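PDB 3E96: dihydrodipicolinate synthase from Bacillus clausii KSM-K16, which probably catalyses the formation of 4-hydroxy-tetrahydrodipicolinate, a step towards lysine. Local coordinates for residues Arg252-Asn256 with Gln257-Val261; Asn283-Ser286 with Asn287-Gln291. All coordinates share one frame; numbering follows the deposited sequence.

Contact 1: Arg252-Asn256 with Gln257-Val261; sequences RGKYN and QGNNV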
loop_
_atom_site.group_PDB
_atom_site.type_symbol
_atom_site.label_atom_id
_atom_site.label_comp_id
_atom_site.label_asym_id
_atom_site.label_seq_id
_atom_site.Cartn_x
_atom_site.Cartn_y
_atom_site.Cartn_z
ATOM N N ARG B 252 13.854 14.749 3.466
ATOM C CA ARG B 252 12.800 14.084 2.704
ATOM C C ARG B 252 12.328 12.841 3.463
ATOM O O ARG B 252 11.163 12.451 3.387
ATOM C CB ARG B 252 13.325 13.634 1.337
ATOM C CG ARG B 252 13.617 14.751 0.347
ATOM C CD ARG B 252 14.151 14.167 -0.953
ATOM N NE ARG B 252 13.177 13.285 -1.593
ATOM C CZ ARG B 252 13.468 12.432 -2.572
ATOM N NH1 ARG B 252 14.712 12.337 -3.024
ATOM N NH2 ARG B 252 12.513 11.684 -3.111
ATOM N N GLY B 253 13.255 12.217 4.180
ATOM C CA GLY B 253 12.940 11.006 4.921
ATOM C C GLY B 253 12.190 11.176 6.230
ATOM O O GLY B 253 11.795 10.180 6.843
ATOM N N LYS B 254 11.985 12.414 6.672
ATOM C CA LYS B 254 11.268 12.651 7.926
ATOM C C LYS B 254 9.860 12.051 7.944
ATOM O O LYS B 254 9.186 11.967 6.911
ATOM C CB LYS B 254 11.169 14.155 8.225
ATOM C CG LYS B 254 12.485 14.800 8.642
ATOM C CD LYS B 254 12.286 16.240 9.128
ATOM C CE LYS B 254 11.534 16.294 10.451
ATOM N NZ LYS B 254 11.435 17.687 10.995
ATOM N N TYR B 255 9.424 11.652 9.136
ATOM C CA TYR B 255 8.097 11.072 9.337
ATOM C C TYR B 255 7.938 9.780 8.547
ATOM O O TYR B 255 6.948 9.593 7.844
ATOM C CB TYR B 255 7.008 12.069 8.915
ATOM C CG TYR B 255 7.286 13.494 9.341
ATOM C CD1 TYR B 255 7.482 13.820 10.684
ATOM C CD2 TYR B 255 7.402 14.510 8.394
ATOM C CE1 TYR B 255 7.794 15.124 11.070
ATOM C CE2 TYR B 255 7.715 15.815 8.770
ATOM C CZ TYR B 255 7.911 16.115 10.105
ATOM O OH TYR B 255 8.248 17.398 10.469
ATOM N N ASN B 256 8.921 8.892 8.662
ATOM C CA ASN B 256 8.869 7.618 7.957
ATOM C C ASN B 256 8.653 7.829 6.456
ATOM O O ASN B 256 7.834 7.148 5.838
ATOM C CB ASN B 256 7.734 6.751 8.523
ATOM C CG ASN B 256 7.812 5.308 8.057
ATOM O OD1 ASN B 256 6.823 4.572 8.103
ATOM N ND2 ASN B 256 8.990 4.892 7.612
ATOM N N GLN B 257 9.384 8.788 5.886
ATOM C CA GLN B 257 9.310 9.104 4.460
ATOM C C GLN B 257 8.088 9.922 4.050
ATOM O O GLN B 257 7.870 10.152 2.865
ATOM C CB GLN B 257 9.356 7.819 3.624
ATOM C CG GLN B 257 10.676 7.070 3.702
ATOM C CD GLN B 257 11.669 7.536 2.659
ATOM O OE1 GLN B 257 12.033 8.717 2.601
ATOM N NE2 GLN B 257 12.113 6.608 1.816
ATOM N N GLY B 258 7.292 10.362 5.018
ATOM C CA GLY B 258 6.126 11.158 4.672
ATOM C C GLY B 258 6.513 12.431 3.931
ATOM O O GLY B 258 5.747 12.939 3.114
ATOM N N ASN B 259 7.710 12.938 4.217
ATOM C CA ASN B 259 8.229 14.165 3.601
ATOM C C ASN B 259 8.879 13.950 2.233
ATOM O O ASN B 259 9.261 14.916 1.570
ATOM C CB ASN B 259 9.284 14.790 4.518
ATOM C CG ASN B 259 8.737 15.916 5.370
ATOM O OD1 ASN B 259 7.528 16.081 5.503
ATOM N ND2 ASN B 259 9.639 16.695 5.964
ATOM N N ASN B 260 8.991 12.694 1.812
ATOM C CA ASN B 260 9.672 12.352 0.566
ATOM C C ASN B 260 9.434 13.216 -0.673
ATOM O O ASN B 260 10.391 13.638 -1.330
ATOM C CB ASN B 260 9.408 10.885 0.220
ATOM C CG ASN B 260 10.277 10.397 -0.919
ATOM O OD1 ASN B 260 10.075 10.771 -2.075
ATOM N ND2 ASN B 260 11.258 9.567 -0.597
ATOM N N VAL B 261 8.175 13.476 -1.001
ATOM C CA VAL B 261 7.862 14.278 -2.183
ATOM C C VAL B 261 7.559 15.734 -1.857
ATOM O O VAL B 261 7.979 16.639 -2.582
ATOM C CB VAL B 261 6.658 13.683 -2.954
ATOM C CG1 VAL B 261 6.275 14.595 -4.129
ATOM C CG2 VAL B 261 7.006 12.286 -3.464
#
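Gln257 meets Gly253 where the loop between helices 235-252 and 262-270 doubles back. Its backbone N donates to Gly253 O at 2.9 Å, while its side chain, bent at chi2 (-89°), brings OE1 over Gly253 CA, 3.4 Å away. That OE1 also takes a weak bond from Asn260 ND2. Gly258 closes a type I' turn begun at Tyr255, its N bonding to Tyr255 O; a CB here would press on that same oxygen, so glycine fits. Asn259 comes next. Its N reaches Lys254 O in a fairly straight bond (158°), and its amide stands nearly perpendicular to the Tyr255 ring, with OD1 lying at the ring edge 3.3 Å from CE2. ND2 meanwhile lies 3.7 Å from Lys254 CB, and it is hydrogen-bonded to Leu251 O and Asp289 OD2. Asn260 receives the guanidinium of Arg252 side-on. Arg252 NE gives a bond of 2.8 Å to the backbone oxygen Asn260 O, in the carbonyl plane and on a lone pair, whereas NH2 reaches Asn260 OD1, also at 2.8 Å, from above the amide plane. The bend at chi3 (62°) turns the arginine's end back onto Asn260, and Glu249 holds NH1 in a salt bridge. Were Arg252 an alanine, Asn260 O and OD1 would probably lose these donors, Glu249 its charge partner, and the Asn260 amide would be freer to turn. Buried amide and carbonyl groups are thus paired with donors, and the arginine, its charge probably balanced by Glu249, ties the start of the loop to Asn260, its side chain about 4 Å from that of Thr56, the predicted pyruvate-binding residue.

Contact 2: Asn283-Ser286 with Asn287-Gln291; sequences NELS and NEDKQ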
loop_
_atom_site.group_PDB
_atom_site.type_symbol
_atom_site.label_atom_id
_atom_site.label_comp_id
_atom_site.label_asym_id
_atom_site.label_seq_id
_atom_site.Cartn_x
_atom_site.Cartn_y
_atom_site.Cartn_z
ATOM N N ASN B 283 0.083 16.580 2.983
ATOM C CA ASN B 283 -0.238 17.992 2.810
ATOM C C ASN B 283 1.043 18.819 2.880
ATOM O O ASN B 283 2.141 18.267 2.781
ATOM C CB ASN B 283 -1.286 18.444 3.845
ATOM C CG ASN B 283 -0.763 18.455 5.269
ATOM O OD1 ASN B 283 0.098 17.661 5.642
ATOM N ND2 ASN B 283 -1.308 19.355 6.082
ATOM N N GLU B 284 0.922 20.133 3.039
ATOM C CA GLU B 284 2.112 20.983 3.053
ATOM C C GLU B 284 3.003 20.870 4.281
ATOM O O GLU B 284 2.599 20.347 5.318
ATOM C CB GLU B 284 1.720 22.451 2.831
ATOM C CG GLU B 284 0.947 23.110 3.969
ATOM C CD GLU B 284 -0.435 22.517 4.183
ATOM O OE1 GLU B 284 -1.113 22.174 3.187
ATOM O OE2 GLU B 284 -0.855 22.407 5.355
ATOM N N LEU B 285 4.232 21.365 4.150
ATOM C CA LEU B 285 5.199 21.325 5.240
ATOM C C LEU B 285 4.821 22.274 6.367
ATOM O O LEU B 285 4.147 23.280 6.145
ATOM C CB LEU B 285 6.600 21.704 4.734
ATOM C CG LEU B 285 7.311 20.763 3.758
ATOM C CD1 LEU B 285 8.668 21.350 3.378
ATOM C CD2 LEU B 285 7.492 19.398 4.409
ATOM N N SER B 286 5.259 21.943 7.576
ATOM C CA SER B 286 5.014 22.791 8.738
ATOM C C SER B 286 5.965 23.974 8.581
ATOM O O SER B 286 6.853 23.946 7.725
ATOM C CB SER B 286 5.364 22.043 10.022
ATOM O OG SER B 286 6.742 21.699 10.030
ATOM N N ASN B 287 5.792 25.006 9.398
ATOM C CA ASN B 287 6.673 26.164 9.313
ATOM C C ASN B 287 8.090 25.719 9.656
ATOM O O ASN B 287 9.061 26.174 9.050
ATOM C CB ASN B 287 6.219 27.265 10.276
ATOM C CG ASN B 287 4.843 27.805 9.938
ATOM O OD1 ASN B 287 4.542 28.084 8.777
ATOM N ND2 ASN B 287 4.001 27.964 10.955
ATOM N N GLU B 288 8.201 24.812 10.621
ATOM C CA GLU B 288 9.498 24.295 11.031
ATOM C C GLU B 288 10.238 23.673 9.852
ATOM O O GLU B 288 11.401 23.983 9.609
ATOM C CB GLU B 288 9.335 23.237 12.124
ATOM C CG GLU B 288 10.649 22.583 12.534
ATOM C CD GLU B 288 10.455 21.395 13.460
ATOM O OE1 GLU B 288 11.471 20.800 13.879
ATOM O OE2 GLU B 288 9.291 21.054 13.765
ATOM N N ASP B 289 9.565 22.782 9.128
ATOM C CA ASP B 289 10.192 22.123 7.988
ATOM C C ASP B 289 10.440 23.076 6.817
ATOM O O ASP B 289 11.408 22.911 6.079
ATOM C CB ASP B 289 9.352 20.921 7.538
ATOM C CG ASP B 289 9.476 19.736 8.489
ATOM O OD1 ASP B 289 10.324 19.790 9.405
ATOM O OD2 ASP B 289 8.733 18.743 8.319
ATOM N N LYS B 290 9.571 24.069 6.644
ATOM C CA LYS B 290 9.761 25.046 5.569
ATOM C C LYS B 290 11.081 25.780 5.829
ATOM O O LYS B 290 11.833 26.082 4.902
ATOM C CB LYS B 290 8.603 26.049 5.540
ATOM C CG LYS B 290 7.358 25.559 4.818
ATOM C CD LYS B 290 6.197 26.522 5.024
ATOM C CE LYS B 290 5.101 26.324 3.984
ATOM N NZ LYS B 290 4.651 24.908 3.871
ATOM N N GLN B 291 11.359 26.051 7.100
ATOM C CA GLN B 291 12.588 26.737 7.487
ATOM C C GLN B 291 13.795 25.838 7.228
ATOM O O GLN B 291 14.849 26.306 6.795
ATOM C CB GLN B 291 12.538 27.118 8.970
ATOM C CG GLN B 291 13.717 27.958 9.444
ATOM C CD GLN B 291 13.676 29.379 8.905
ATOM O OE1 GLN B 291 13.682 29.601 7.694
ATOM N NE2 GLN B 291 13.631 30.351 9.809
HETATM O O HOH W 1 6.210 19.214 8.000
HETATM O O HOH W 2 7.662 19.953 12.049
#
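A serine N-cap starts helix 287-299, with Ser286 placed just before the first turn. Ser286 OG accepts from Asp289 N at 3.2 Å, and the N-H points almost straight at it (168°). The hydroxyl can do this because OG sits between the backbone N and the carbonyl carbon (chi1 62°), which swings it over the helix end. Serine suits the place: its short side chain reaches an N-H of the first turn, where regular helical i-to-i-4 partners are lacking. The first regular turn follows, Lys290 N bonding to Ser286 O at 2.9 Å.

One water accepts from Ser286 N and donates to Asp289 OD2, joining backbone and carboxylate; another lies between Ser286 OG and Glu288 OE2, to which it donates. Asp289 thus faces the cap through water, while its carboxylate also binds Tyr255 and Lys254. Its CB packs against Leu285 CD2 at 3.9 Å, the two side chains crossing at about a right angle. Leucine suits this buried spot, where its nonpolar end also touches Val262 and Val263 of helix 262-270.

Lys290 runs back along the entering chain. Its CG passes 3.4 Å from Ser286 O, and the bend at chi4 (52°) brings NZ to Leu285 O at 2.8 Å, from above the carbonyl plane. A long, flexible lysine can both cover this oxygen and reach Glu266, with which NZ forms a salt bridge. Acidic residues in the first turn are likely to be favoured by the helix dipole, and together with the serine cap they are typical of the N-terminus of an alpha-helix.

In the fold
Both contacts are local, and they lie in series along the chain with centres about 12 Å apart. Contact 1 is the more deeply placed, about 14 Å from the chain's centre against about 23 Å for contact 2; it lies near the predicted pyruvate site and packs against Tyr119 of the second subunit. Contact 2 is more exposed and relies on water and a helix end, where contact 1 relies on turn bonds and an arginine. Both border helix 262-270, contact 1 as the loop leading into it and contact 2 through side chains packed on it. Asp289 joins the two, receiving Lys254 NZ on OD1 and Tyr255 OH on OD2.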